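Local coordinates for surface layer protein (Geobacillus stearothermophilus, PDB 4UID), which forms part of the bacterial surface layer, to which this fragment contributes domains 4 and 5, and probably binds metal ions such as calcium as a whole protein, at residues L43-K48 against V92-G97; A5-L10 against V99-P104; V112-A117 against G192-K197; T106-P111 against D139-K144. All coordinates share one frame; numbering follows the deposited sequence.

How the contacts relate
Contact 1 is the buried one of the four, while contacts 2, 3 and 4 lie toward the surface. Contacts 1 and 2 join the same two sheets of the first Ig-like domain: their centres are 5 Å apart, 41-48 neighbours 6-14 in one sheet, and 88-96 neighbours 99-107 in the other. Contact 3 bridges two sheets of the second domain, its centre about 44 Å from those of contacts 1 and 2. Contact 4 lies between, on the linker that continues from strand 99-107. Its chemistry differs accordingly: side-chain hydrogen bonds to carbonyls, against aromatic and aliphatic packing in contact 1 and aliphatic packing with lysine stems in contacts 2 and 3.

Contact 1 (L43-K48 against V92-G97); sequences LTAKFK and VKVKYG
Tyr96 turns the edge of its ring onto the face of Phe47, a T-shaped pair with centroids 4.8 Å apart and planes at 75°. The point of approach is Tyr96 CD2, which stands over the centre of the Phe47 ring and is therefore nearly equidistant from its six carbons, CD1 being 3.7 Å from it. Two torsions set this up: Tyr96 CG lies anti to its own backbone N (chi1 -152°), whereas Phe47 CG lies anti to its carbonyl carbon. The Phe47 ring also offers an edge. Val94 CG2 lies in the ring plane, 3.9 Å from Phe47 CZ, the two side chains passing with opposed headings. The same methyl meets Ala45 CB at 4.0 Å, so one branch of Val94 serves two partners. Further along, Leu43 and Val92 reach tip to tip, with Leu43 CD2 3.5 Å from Val92 CG1. No hydrogen bond crosses the contact, as expected where strand axes are 9.3 Å apart and side chains alone fill the gap. The -38° crossing of these strands fits the face-to-face packing of an Ig-like beta sandwich. Phe66 of strand 65-68 packs on Leu43, Ala45 and Val94, and Tyr64 gives Phe47 a second edge-to-face partner. Strand 6-14 flanks 41-48 in one sheet, while 88-96 runs between 65-68 and 99-107 in the other.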
loop_
_atom_site.group_PDB
_atom_site.type_symbol
_atom_site.label_atom_id
_atom_site.label_comp_id
_atom_site.label_asym_id
_atom_site.label_seq_id
_atom_site.Cartn_x
_atom_site.Cartn_y
_atom_site.Cartn_z
ATOM N N LEU A 43 -1.419 20.482 -0.278
ATOM C CA LEU A 43 -1.574 20.971 -1.644
ATOM C C LEU A 43 -0.593 22.127 -1.843
ATOM O O LEU A 43 -0.435 22.976 -0.947
ATOM C CB LEU A 43 -2.985 21.471 -1.889
ATOM C CG LEU A 43 -4.081 20.474 -1.558
ATOM C CD1 LEU A 43 -5.193 21.157 -0.766
ATOM C CD2 LEU A 43 -4.585 19.757 -2.810
ATOM N N THR A 44 0.077 22.148 -2.995
ATOM C CA THR A 44 0.942 23.260 -3.365
ATOM C C THR A 44 0.186 24.059 -4.428
ATOM O O THR A 44 -0.666 23.505 -5.147
ATOM C CB THR A 44 2.344 22.779 -3.836
ATOM O OG1 THR A 44 2.851 21.815 -2.910
ATOM C CG2 THR A 44 3.365 23.922 -3.893
ATOM N N ALA A 45 0.464 25.364 -4.478
ATOM C CA ALA A 45 -0.143 26.287 -5.444
ATOM C C ALA A 45 0.821 27.412 -5.833
ATOM O O ALA A 45 1.478 28.031 -4.977
ATOM C CB ALA A 45 -1.459 26.851 -4.914
ATOM N N LYS A 46 0.912 27.645 -7.139
ATOM C CA LYS A 46 1.671 28.753 -7.692
ATOM C C LYS A 46 0.728 29.641 -8.480
ATOM O O LYS A 46 -0.329 29.182 -8.945
ATOM C CB LYS A 46 2.835 28.247 -8.533
ATOM C CG LYS A 46 4.094 28.061 -7.704
ATOM C CD LYS A 46 5.078 27.073 -8.319
ATOM C CE LYS A 46 5.818 26.315 -7.219
ATOM N NZ LYS A 46 6.923 25.456 -7.724
ATOM N N PHE A 47 1.088 30.923 -8.570
ATOM C CA PHE A 47 0.256 31.949 -9.207
ATOM C C PHE A 47 1.094 32.898 -10.048
ATOM O O PHE A 47 2.281 33.101 -9.769
ATOM C CB PHE A 47 -0.517 32.782 -8.175
ATOM C CG PHE A 47 -1.219 31.972 -7.133
ATOM C CD1 PHE A 47 -0.560 31.614 -5.946
ATOM C CD2 PHE A 47 -2.530 31.567 -7.321
ATOM C CE1 PHE A 47 -1.195 30.855 -4.978
ATOM C CE2 PHE A 47 -3.175 30.818 -6.351
ATOM C CZ PHE A 47 -2.508 30.461 -5.182
ATOM N N LYS A 48 0.460 33.468 -11.077
ATOM C CA LYS A 48 1.033 34.552 -11.889
ATOM C C LYS A 48 0.184 35.824 -11.779
ATOM O O LYS A 48 -0.984 35.752 -11.393
ATOM C CB LYS A 48 1.187 34.117 -13.345
ATOM C CG LYS A 48 2.470 33.359 -13.628
ATOM C CD LYS A 48 2.361 32.557 -14.915
ATOM C CE LYS A 48 3.707 31.977 -15.322
ATOM N NZ LYS A 48 3.522 30.791 -16.199
ATOM N N VAL A 92 -11.245 19.822 -4.094
ATOM C CA VAL A 92 -10.423 20.744 -3.338
ATOM C C VAL A 92 -10.343 22.124 -4.047
ATOM O O VAL A 92 -10.407 22.179 -5.277
ATOM C CB VAL A 92 -9.071 20.041 -3.055
ATOM C CG1 VAL A 92 -7.853 20.817 -3.542
ATOM C CG2 VAL A 92 -8.990 19.651 -1.586
ATOM N N LYS A 93 -10.241 23.214 -3.271
ATOM C CA LYS A 93 -10.236 24.599 -3.791
ATOM C C LYS A 93 -9.174 25.555 -3.203
ATOM O O LYS A 93 -9.015 25.647 -1.980
ATOM C CB LYS A 93 -11.615 25.222 -3.626
ATOM C CG LYS A 93 -11.771 26.546 -4.353
ATOM C CD LYS A 93 -13.220 26.773 -4.734
ATOM C CE LYS A 93 -13.604 28.228 -4.545
ATOM N NZ LYS A 93 -15.066 28.436 -4.742
ATOM N N VAL A 94 -8.468 26.274 -4.082
ATOM C CA VAL A 94 -7.535 27.339 -3.657
ATOM C C VAL A 94 -8.152 28.722 -3.929
ATOM O O VAL A 94 -8.872 28.889 -4.923
ATOM C CB VAL A 94 -6.104 27.163 -4.266
ATOM C CG1 VAL A 94 -6.064 27.490 -5.759
ATOM C CG2 VAL A 94 -5.057 27.972 -3.502
ATOM N N LYS A 95 -7.877 29.683 -3.036
ATOM C CA LYS A 95 -8.419 31.058 -3.107
ATOM C C LYS A 95 -7.374 32.170 -3.006
ATOM O O LYS A 95 -6.585 32.214 -2.060
ATOM C CB LYS A 95 -9.482 31.282 -2.029
ATOM C CG LYS A 95 -10.918 31.281 -2.539
ATOM C CD LYS A 95 -11.820 32.114 -1.635
ATOM C CE LYS A 95 -11.593 33.609 -1.827
ATOM N NZ LYS A 95 -11.519 34.327 -0.525
ATOM N N TYR A 96 -7.396 33.074 -3.985
ATOM C CA TYR A 96 -6.530 34.268 -3.996
ATOM C C TYR A 96 -7.326 35.521 -4.411
ATOM O O TYR A 96 -7.432 35.837 -5.599
ATOM C CB TYR A 96 -5.341 34.053 -4.940
ATOM C CG TYR A 96 -4.072 34.815 -4.589
ATOM C CD1 TYR A 96 -4.105 36.178 -4.262
ATOM C CD2 TYR A 96 -2.825 34.171 -4.619
ATOM C CE1 TYR A 96 -2.945 36.868 -3.953
ATOM C CE2 TYR A 96 -1.656 34.856 -4.317
ATOM C CZ TYR A 96 -1.727 36.201 -3.986
ATOM O OH TYR A 96 -0.586 36.894 -3.687
ATOM N N GLY A 97 -7.875 36.231 -3.429
ATOM C CA GLY A 97 -8.856 37.267 -3.708
ATOM C C GLY A 97 -10.017 36.696 -4.512
ATOM O O GLY A 97 -10.639 35.708 -4.110
#

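Contact 2 (A5-L10 against V99-P104); sequences AEVSEL and VTKTIP
Leu10 CD2 stands over the face of the Lys101-Thr102 peptide, 3.9 Å from Lys101 O; the flat groups of this contact are peptides, no ring taking part. Val99 CG2 similarly lies over the face of the Ala5-Glu6 peptide. Ile103 CD1 lies above the plane of the Leu10 carbonyl, 3.2 Å from Leu10 O. Among the side chains, Leu10 and Ile103 cross at a slant, with Leu10 CD2 3.7 Å from Ile103 CG1. Here Ile103 CG1 sits between the backbone N and the carbonyl carbon (chi1 61°), which carries CD1 toward the Leu10 backbone while CG2 also touches Leu10 CD2. Replacing Ile103 by an alanine would probably open a gap beside Leu10 and set its CD2 branch freer to turn. Val7 divides its branches: CG2 passes Val99 CG1 at 3.7 Å, and CG1 meets Lys101 CD at 3.6 Å. The lysine thus packs through its aliphatic stem, whose bend comes only at chi4. With axes 7.0 Å apart and no hydrogen bond across, the strands belong to different sheets of the Ig-like sandwich. A classic beta bulge places both Ser8 and Glu9 opposite Lys46 of strand 41-48. Val7 then packs on Phe47, and Leu10 on Ala45 and on Val94 of strand 88-96, which pairs with 99-107.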
loop_
_atom_site.group_PDB
_atom_site.type_symbol
_atom_site.label_atom_id
_atom_site.label_comp_id
_atom_site.label_asym_id
_atom_site.label_seq_id
_atom_site.Cartn_x
_atom_site.Cartn_y
_atom_site.Cartn_z
ATOM N N ALA A 5 -4.506 38.406 -10.150
ATOM C CA ALA A 5 -3.570 37.287 -10.387
ATOM C C ALA A 5 -4.091 36.188 -11.439
ATOM O O ALA A 5 -4.943 36.493 -12.297
ATOM C CB ALA A 5 -3.155 36.719 -9.024
ATOM N N GLU A 6 -3.548 34.954 -11.400
ATOM C CA GLU A 6 -3.929 33.771 -12.252
ATOM C C GLU A 6 -3.355 32.492 -11.588
ATOM O O GLU A 6 -2.217 32.516 -11.128
ATOM C CB GLU A 6 -3.368 33.898 -13.688
ATOM C CG GLU A 6 -3.716 32.766 -14.663
ATOM C CD GLU A 6 -2.551 32.327 -15.579
ATOM O OE1 GLU A 6 -1.579 31.702 -15.083
ATOM O OE2 GLU A 6 -2.618 32.564 -16.816
ATOM N N VAL A 7 -4.108 31.388 -11.539
ATOM C CA VAL A 7 -3.595 30.167 -10.868
ATOM C C VAL A 7 -2.866 29.249 -11.844
ATOM O O VAL A 7 -3.497 28.669 -12.716
ATOM C CB VAL A 7 -4.675 29.371 -10.093
ATOM C CG1 VAL A 7 -4.020 28.284 -9.243
ATOM C CG2 VAL A 7 -5.495 30.289 -9.201
ATOM N N SER A 8 -1.552 29.105 -11.652
ATOM C CA SER A 8 -0.646 28.424 -12.592
ATOM C C SER A 8 -0.296 26.959 -12.256
ATOM O O SER A 8 0.226 26.236 -13.116
ATOM C CB SER A 8 0.644 29.238 -12.763
ATOM O OG SER A 8 1.652 28.830 -11.849
ATOM N N GLU A 9 -0.551 26.547 -11.008
ATOM C CA GLU A 9 -0.331 25.167 -10.520
ATOM C C GLU A 9 -1.247 24.861 -9.340
ATOM O O GLU A 9 -1.414 25.700 -8.446
ATOM C CB GLU A 9 1.135 24.954 -10.093
ATOM C CG GLU A 9 1.526 23.501 -9.801
ATOM C CD GLU A 9 2.735 23.355 -8.875
ATOM O OE1 GLU A 9 2.950 24.218 -7.992
ATOM O OE2 GLU A 9 3.468 22.352 -9.014
ATOM N N LEU A 10 -1.837 23.666 -9.351
ATOM C CA LEU A 10 -2.548 23.122 -8.191
ATOM C C LEU A 10 -2.352 21.605 -8.108
ATOM O O LEU A 10 -3.078 20.833 -8.730
ATOM C CB LEU A 10 -4.036 23.514 -8.193
ATOM C CG LEU A 10 -4.749 23.295 -6.847
ATOM C CD1 LEU A 10 -4.154 24.174 -5.751
ATOM C CD2 LEU A 10 -6.260 23.492 -6.954
ATOM N N VAL A 99 -9.775 35.218 -7.313
ATOM C CA VAL A 99 -9.239 34.151 -8.185
ATOM C C VAL A 99 -9.191 32.771 -7.504
ATOM O O VAL A 99 -8.513 32.588 -6.480
ATOM C CB VAL A 99 -7.854 34.531 -8.777
ATOM C CG1 VAL A 99 -7.364 33.470 -9.752
ATOM C CG2 VAL A 99 -7.922 35.880 -9.481
ATOM N N THR A 100 -9.910 31.815 -8.108
ATOM C CA THR A 100 -10.124 30.463 -7.554
ATOM C C THR A 100 -9.714 29.339 -8.537
ATOM O O THR A 100 -9.638 29.565 -9.749
ATOM C CB THR A 100 -11.595 30.260 -7.081
ATOM O OG1 THR A 100 -12.498 30.612 -8.134
ATOM C CG2 THR A 100 -11.914 31.118 -5.859
ATOM N N LYS A 101 -9.423 28.147 -7.997
ATOM C CA LYS A 101 -9.199 26.920 -8.791
ATOM C C LYS A 101 -9.622 25.656 -8.002
ATOM O O LYS A 101 -9.517 25.625 -6.772
ATOM C CB LYS A 101 -7.735 26.827 -9.295
ATOM C CG LYS A 101 -7.516 25.894 -10.492
ATOM C CD LYS A 101 -6.059 25.796 -10.924
ATOM C CE LYS A 101 -5.801 24.595 -11.834
ATOM N NZ LYS A 101 -6.403 24.660 -13.198
ATOM N N THR A 102 -10.090 24.638 -8.733
ATOM C CA THR A 102 -10.627 23.389 -8.189
ATOM C C THR A 102 -9.903 22.171 -8.800
ATOM O O THR A 102 -9.734 22.103 -10.025
ATOM C CB THR A 102 -12.160 23.306 -8.476
ATOM O OG1 THR A 102 -12.828 24.398 -7.834
ATOM C CG2 THR A 102 -12.789 22.003 -7.984
ATOM N N ILE A 103 -9.475 21.215 -7.968
ATOM C CA ILE A 103 -9.002 19.905 -8.479
ATOM C C ILE A 103 -9.688 18.732 -7.764
ATOM O O ILE A 103 -10.099 18.880 -6.614
ATOM C CB ILE A 103 -7.443 19.741 -8.508
ATOM C CG1 ILE A 103 -6.821 19.849 -7.104
ATOM C CG2 ILE A 103 -6.808 20.701 -9.518
ATOM C CD1 ILE A 103 -5.349 19.473 -6.993
ATOM N N PRO A 104 -9.844 17.576 -8.456
ATOM C CA PRO A 104 -10.319 16.393 -7.735
ATOM C C PRO A 104 -9.190 15.736 -6.947
ATOM O O PRO A 104 -8.008 15.892 -7.280
ATOM C CB PRO A 104 -10.811 15.452 -8.843
ATOM C CG PRO A 104 -10.668 16.201 -10.126
ATOM C CD PRO A 104 -9.664 17.285 -9.891
#

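Contact 3 (V112-A117 against G192-K197); sequences VLETIA and GTKEVK
Ile116 drives its long branch against the backbone of strand 194-203 and forms the close-packed end of this contact. Its CD1 lies 3.8 Å from Lys194 C and equally near Glu195 N, so the methyl rests on the peptide joining those residues. With CG1 anti to the carbonyl carbon (chi1 -58°) and the chain extended at chi2, CD1 is carried out to that peptide, while CB and CG2 are left to face Val196. Val196 runs by on a reversed heading, its CG2 4.0 Å from Ile116 CB and also near the Ile116 carbonyl. Val135 and Leu137 of strand 130-139 pack on the same isoleucine, which is buried.

Toward Leu113 and Glu114 the fit is looser and the residues more exposed. Leu113 CD2 comes no nearer to Gly192 than 4.2 Å, at its N atom. Lys194 runs extended beyond CG alongside the opposite backbone, with CD 3.6 Å from Glu114 O. Its ammonium stops short of a salt bridge, since Lys194 NZ is 4.5 Å from Glu114 OE1. On the outer side, Lys197 NZ does pair with Glu195 OE2 at 3.1 Å, approaching from above the carboxylate plane.

The two strand segments, their axes 7.4 Å apart and 14° from parallel, exchange no hydrogen bond. Strand 113-118 instead pairs with 130-139, where Glu114 and Thr115 make a classic beta bulge facing Lys138. Across the Ig-like sandwich, attachment therefore rests on aliphatic packing, and the Glu114-Lys194 attraction is likely to add only a weak, solvent-screened term.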
loop_
_atom_site.group_PDB
_atom_site.type_symbol
_atom_site.label_atom_id
_atom_site.label_comp_id
_atom_site.label_asym_id
_atom_site.label_seq_id
_atom_site.Cartn_x
_atom_site.Cartn_y
_atom_site.Cartn_z
ATOM N N VAL A 112 -6.029 -4.358 1.891
ATOM C CA VAL A 112 -6.402 -5.544 2.684
ATOM C C VAL A 112 -5.876 -6.767 1.916
ATOM O O VAL A 112 -5.582 -6.654 0.728
ATOM C CB VAL A 112 -7.933 -5.635 2.927
ATOM C CG1 VAL A 112 -8.401 -4.519 3.858
ATOM C CG2 VAL A 112 -8.697 -5.612 1.608
ATOM N N LEU A 113 -5.763 -7.915 2.577
ATOM C CA LEU A 113 -5.213 -9.106 1.949
ATOM C C LEU A 113 -6.180 -9.691 0.908
ATOM O O LEU A 113 -7.325 -10.019 1.207
ATOM C CB LEU A 113 -4.861 -10.144 3.004
ATOM C CG LEU A 113 -4.659 -11.580 2.511
ATOM C CD1 LEU A 113 -3.269 -11.791 1.920
ATOM C CD2 LEU A 113 -4.964 -12.588 3.610
ATOM N N GLU A 114 -5.698 -9.836 -0.317
ATOM C CA GLU A 114 -6.518 -10.347 -1.388
ATOM C C GLU A 114 -6.057 -11.725 -1.850
ATOM O O GLU A 114 -6.883 -12.604 -2.066
ATOM C CB GLU A 114 -6.484 -9.348 -2.532
ATOM C CG GLU A 114 -7.318 -9.684 -3.753
ATOM C CD GLU A 114 -8.799 -9.632 -3.491
ATOM O OE1 GLU A 114 -9.239 -8.967 -2.528
ATOM O OE2 GLU A 114 -9.532 -10.265 -4.265
ATOM N N THR A 115 -4.739 -11.907 -1.974
ATOM C CA THR A 115 -4.142 -13.118 -2.551
ATOM C C THR A 115 -2.943 -13.596 -1.769
ATOM O O THR A 115 -2.059 -12.819 -1.435
ATOM C CB THR A 115 -3.634 -12.836 -3.984
ATOM O OG1 THR A 115 -4.678 -12.199 -4.737
ATOM C CG2 THR A 115 -3.121 -14.119 -4.716
ATOM N N ILE A 116 -2.910 -14.889 -1.505
ATOM C CA ILE A 116 -1.694 -15.579 -1.107
ATOM C C ILE A 116 -1.105 -16.238 -2.371
ATOM O O ILE A 116 -1.563 -17.280 -2.805
ATOM C CB ILE A 116 -2.003 -16.626 -0.023
ATOM C CG1 ILE A 116 -2.662 -15.964 1.185
ATOM C CG2 ILE A 116 -0.742 -17.345 0.404
ATOM C CD1 ILE A 116 -3.449 -16.932 2.037
ATOM N N ALA A 117 -0.118 -15.598 -2.985
ATOM C CA ALA A 117 0.607 -16.185 -4.125
ATOM C C ALA A 117 1.642 -17.195 -3.631
ATOM O O ALA A 117 2.378 -16.918 -2.683
ATOM C CB ALA A 117 1.264 -15.092 -4.967
ATOM N N GLY A 192 -4.802 -14.425 7.401
ATOM C CA GLY A 192 -6.126 -13.836 7.619
ATOM C C GLY A 192 -7.226 -14.888 7.532
ATOM O O GLY A 192 -7.164 -15.934 8.175
ATOM N N THR A 193 -8.219 -14.618 6.700
ATOM C CA THR A 193 -9.320 -15.529 6.489
ATOM C C THR A 193 -9.100 -16.409 5.259
ATOM O O THR A 193 -9.958 -17.228 4.929
ATOM C CB THR A 193 -10.634 -14.747 6.310
ATOM O OG1 THR A 193 -10.510 -13.865 5.186
ATOM C CG2 THR A 193 -10.987 -13.964 7.573
ATOM N N LYS A 194 -7.967 -16.254 4.580
ATOM C CA LYS A 194 -7.721 -17.007 3.337
ATOM C C LYS A 194 -6.674 -18.105 3.555
ATOM O O LYS A 194 -6.026 -18.113 4.588
ATOM C CB LYS A 194 -7.382 -16.066 2.160
ATOM C CG LYS A 194 -8.258 -14.826 2.094
ATOM C CD LYS A 194 -8.444 -14.276 0.693
ATOM C CE LYS A 194 -9.622 -13.282 0.677
ATOM N NZ LYS A 194 -10.177 -12.923 -0.677
ATOM N N GLU A 195 -6.528 -19.025 2.599
ATOM C CA GLU A 195 -5.729 -20.235 2.783
ATOM C C GLU A 195 -5.376 -20.944 1.444
ATOM O O GLU A 195 -6.239 -21.072 0.578
ATOM C CB GLU A 195 -6.525 -21.136 3.708
ATOM C CG GLU A 195 -6.122 -22.591 3.834
ATOM C CD GLU A 195 -7.038 -23.344 4.796
ATOM O OE1 GLU A 195 -7.898 -22.702 5.462
ATOM O OE2 GLU A 195 -6.897 -24.583 4.903
ATOM N N VAL A 196 -4.129 -21.381 1.248
ATOM C CA VAL A 196 -3.798 -22.214 0.091
ATOM C C VAL A 196 -3.309 -23.563 0.589
ATOM O O VAL A 196 -2.647 -23.632 1.635
ATOM C CB VAL A 196 -2.728 -21.571 -0.821
ATOM C CG1 VAL A 196 -2.396 -22.460 -2.018
ATOM C CG2 VAL A 196 -3.205 -20.232 -1.357
ATOM N N LYS A 197 -3.637 -24.627 -0.149
ATOM C CA LYS A 197 -3.115 -25.965 0.147
ATOM C C LYS A 197 -2.081 -26.433 -0.866
ATOM O O LYS A 197 -2.228 -26.201 -2.068
ATOM C CB LYS A 197 -4.229 -26.986 0.222
ATOM C CG LYS A 197 -5.167 -26.818 1.390
ATOM C CD LYS A 197 -6.548 -27.160 0.859
ATOM C CE LYS A 197 -7.662 -26.449 1.589
ATOM N NZ LYS A 197 -7.566 -26.891 3.001
#

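Contact 4 (T106-P111 against D139-K144); sequences TVKANP and DQYGNK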
loop_
_atom_site.group_PDB
_atom_site.type_symbol
_atom_site.label_atom_id
_atom_site.label_comp_id
_atom_site.label_asym_id
_atom_site.label_seq_id
_atom_site.Cartn_x
_atom_site.Cartn_y
_atom_site.Cartn_z
ATOM N N THR A 106 -8.702 11.870 -4.918
ATOM C CA THR A 106 -9.280 10.562 -4.709
ATOM C C THR A 106 -8.579 9.951 -3.517
ATOM O O THR A 106 -7.342 9.917 -3.477
ATOM C CB THR A 106 -9.100 9.662 -5.958
ATOM O OG1 THR A 106 -9.545 10.366 -7.126
ATOM C CG2 THR A 106 -9.904 8.371 -5.838
ATOM N N VAL A 107 -9.377 9.501 -2.546
ATOM C CA VAL A 107 -8.904 8.630 -1.466
ATOM C C VAL A 107 -9.304 7.206 -1.819
ATOM O O VAL A 107 -10.467 6.928 -2.126
ATOM C CB VAL A 107 -9.525 9.004 -0.119
ATOM C CG1 VAL A 107 -8.956 8.133 0.983
ATOM C CG2 VAL A 107 -9.313 10.479 0.189
ATOM N N LYS A 108 -8.336 6.302 -1.804
ATOM C CA LYS A 108 -8.648 4.898 -2.053
ATOM C C LYS A 108 -8.812 4.177 -0.739
ATOM O O LYS A 108 -8.291 4.632 0.284
ATOM C CB LYS A 108 -7.598 4.253 -2.947
ATOM C CG LYS A 108 -7.695 4.717 -4.404
ATOM C CD LYS A 108 -6.506 4.226 -5.213
ATOM C CE LYS A 108 -6.896 3.862 -6.638
ATOM N NZ LYS A 108 -6.065 2.734 -7.154
ATOM N N ALA A 109 -9.575 3.083 -0.757
ATOM C CA ALA A 109 -9.701 2.208 0.420
ATOM C C ALA A 109 -8.336 1.652 0.745
ATOM O O ALA A 109 -7.546 1.388 -0.171
ATOM C CB ALA A 109 -10.693 1.081 0.181
ATOM N N ASN A 110 -8.045 1.509 2.035
ATOM C CA ASN A 110 -6.766 0.920 2.440
ATOM C C ASN A 110 -6.582 -0.508 1.935
ATOM O O ASN A 110 -7.574 -1.240 1.759
ATOM C CB ASN A 110 -6.592 0.918 3.955
ATOM C CG ASN A 110 -6.866 2.260 4.564
ATOM O OD1 ASN A 110 -6.380 3.284 4.071
ATOM N ND2 ASN A 110 -7.668 2.274 5.636
ATOM N N PRO A 111 -5.308 -0.904 1.700
ATOM C CA PRO A 111 -4.912 -2.279 1.433
ATOM C C PRO A 111 -5.515 -3.257 2.416
ATOM O O PRO A 111 -5.559 -2.989 3.610
ATOM C CB PRO A 111 -3.419 -2.230 1.649
ATOM C CG PRO A 111 -3.054 -0.889 1.117
ATOM C CD PRO A 111 -4.165 0.017 1.533
ATOM N N ASP A 139 -2.366 -7.416 -1.798
ATOM C CA ASP A 139 -3.593 -6.675 -1.555
ATOM C C ASP A 139 -4.535 -6.607 -2.761
ATOM O O ASP A 139 -4.219 -7.129 -3.826
ATOM C CB ASP A 139 -3.272 -5.271 -1.051
ATOM C CG ASP A 139 -2.526 -4.420 -2.069
ATOM O OD1 ASP A 139 -2.644 -4.605 -3.308
ATOM O OD2 ASP A 139 -1.816 -3.524 -1.595
ATOM N N GLN A 140 -5.679 -5.945 -2.595
ATOM C CA GLN A 140 -6.709 -5.875 -3.661
ATOM C C GLN A 140 -6.222 -5.195 -4.946
ATOM O O GLN A 140 -6.770 -5.430 -6.027
ATOM C CB GLN A 140 -8.026 -5.243 -3.171
ATOM C CG GLN A 140 -7.932 -3.780 -2.798
ATOM C CD GLN A 140 -7.605 -3.569 -1.340
ATOM O OE1 GLN A 140 -6.712 -4.244 -0.751
ATOM N NE2 GLN A 140 -8.317 -2.621 -0.731
ATOM N N TYR A 141 -5.194 -4.368 -4.817
ATOM C CA TYR A 141 -4.612 -3.695 -5.958
ATOM C C TYR A 141 -3.514 -4.521 -6.613
ATOM O O TYR A 141 -2.903 -4.078 -7.590
ATOM C CB TYR A 141 -4.082 -2.326 -5.528
ATOM C CG TYR A 141 -5.097 -1.512 -4.774
ATOM C CD1 TYR A 141 -6.264 -1.032 -5.407
ATOM C CD2 TYR A 141 -4.903 -1.212 -3.415
ATOM C CE1 TYR A 141 -7.210 -0.282 -4.704
ATOM C CE2 TYR A 141 -5.841 -0.452 -2.708
ATOM C CZ TYR A 141 -6.990 0.011 -3.350
ATOM O OH TYR A 141 -7.909 0.766 -2.638
ATOM N N GLY A 142 -3.260 -5.709 -6.065
ATOM C CA GLY A 142 -2.205 -6.588 -6.559
ATOM C C GLY A 142 -0.794 -6.139 -6.240
ATOM O O GLY A 142 0.133 -6.493 -6.961
ATOM N N ASN A 143 -0.619 -5.350 -5.179
ATOM C CA ASN A 143 0.715 -5.082 -4.638
ATOM C C ASN A 143 0.972 -5.882 -3.377
ATOM O O ASN A 143 0.040 -6.298 -2.691
ATOM C CB ASN A 143 0.913 -3.616 -4.301
ATOM C CG ASN A 143 0.387 -2.693 -5.361
ATOM O OD1 ASN A 143 -0.458 -1.836 -5.064
ATOM N ND2 ASN A 143 0.874 -2.853 -6.607
ATOM N N LYS A 144 2.254 -6.074 -3.082
ATOM C CA LYS A 144 2.739 -6.647 -1.816
ATOM C C LYS A 144 2.007 -6.117 -0.547
ATOM O O LYS A 144 1.771 -4.902 -0.390
ATOM C CB LYS A 144 4.275 -6.440 -1.707
ATOM C CG LYS A 144 5.102 -7.163 -2.775
ATOM C CD LYS A 144 6.529 -6.625 -2.865
ATOM C CE LYS A 144 7.061 -6.554 -4.304
ATOM N NZ LYS A 144 7.526 -7.864 -4.874
#
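Tyr141 OH donates to Ala109 O at 2.6 Å, tilted 19° from the carbonyl plane, and Gln140 NE2 donates to Asn110 O at 2.9 Å. The second bond is moderately straight (154° at the hydrogen) but meets its carbonyl from above the plane. Gln140 is bent at chi2 (-91°), which turns its amide to the linker backbone, and its OE1 accepts from Val112 N. A leucine in place of Gln140 would probably leave both the Asn110 carbonyl and the Val112 amide without these partners. These donors stand on a type I beta turn from Asp139 to Gly142, closed by Gly142 N to Asp139 O. Asp139 OD1 adds a bond from Asn143 N, 2.9 Å away, and a weak one from Tyr141 N. The turn belongs to the second Ig-like domain and holds the linker that leaves strand 99-107 of the first. Gln140 CG covers one face of the Tyr141 ring, whereas Ala109 O lies at its edge in plane. Tyr23 of the first domain meets this ring too, and touches Lys108 and Asn110. Lys108 CB approaches Tyr141 OH to 3.5 Å. Beyond, Pro111 lies side by side with Asp139, its CB 3.8 Å from Asp139 OD2.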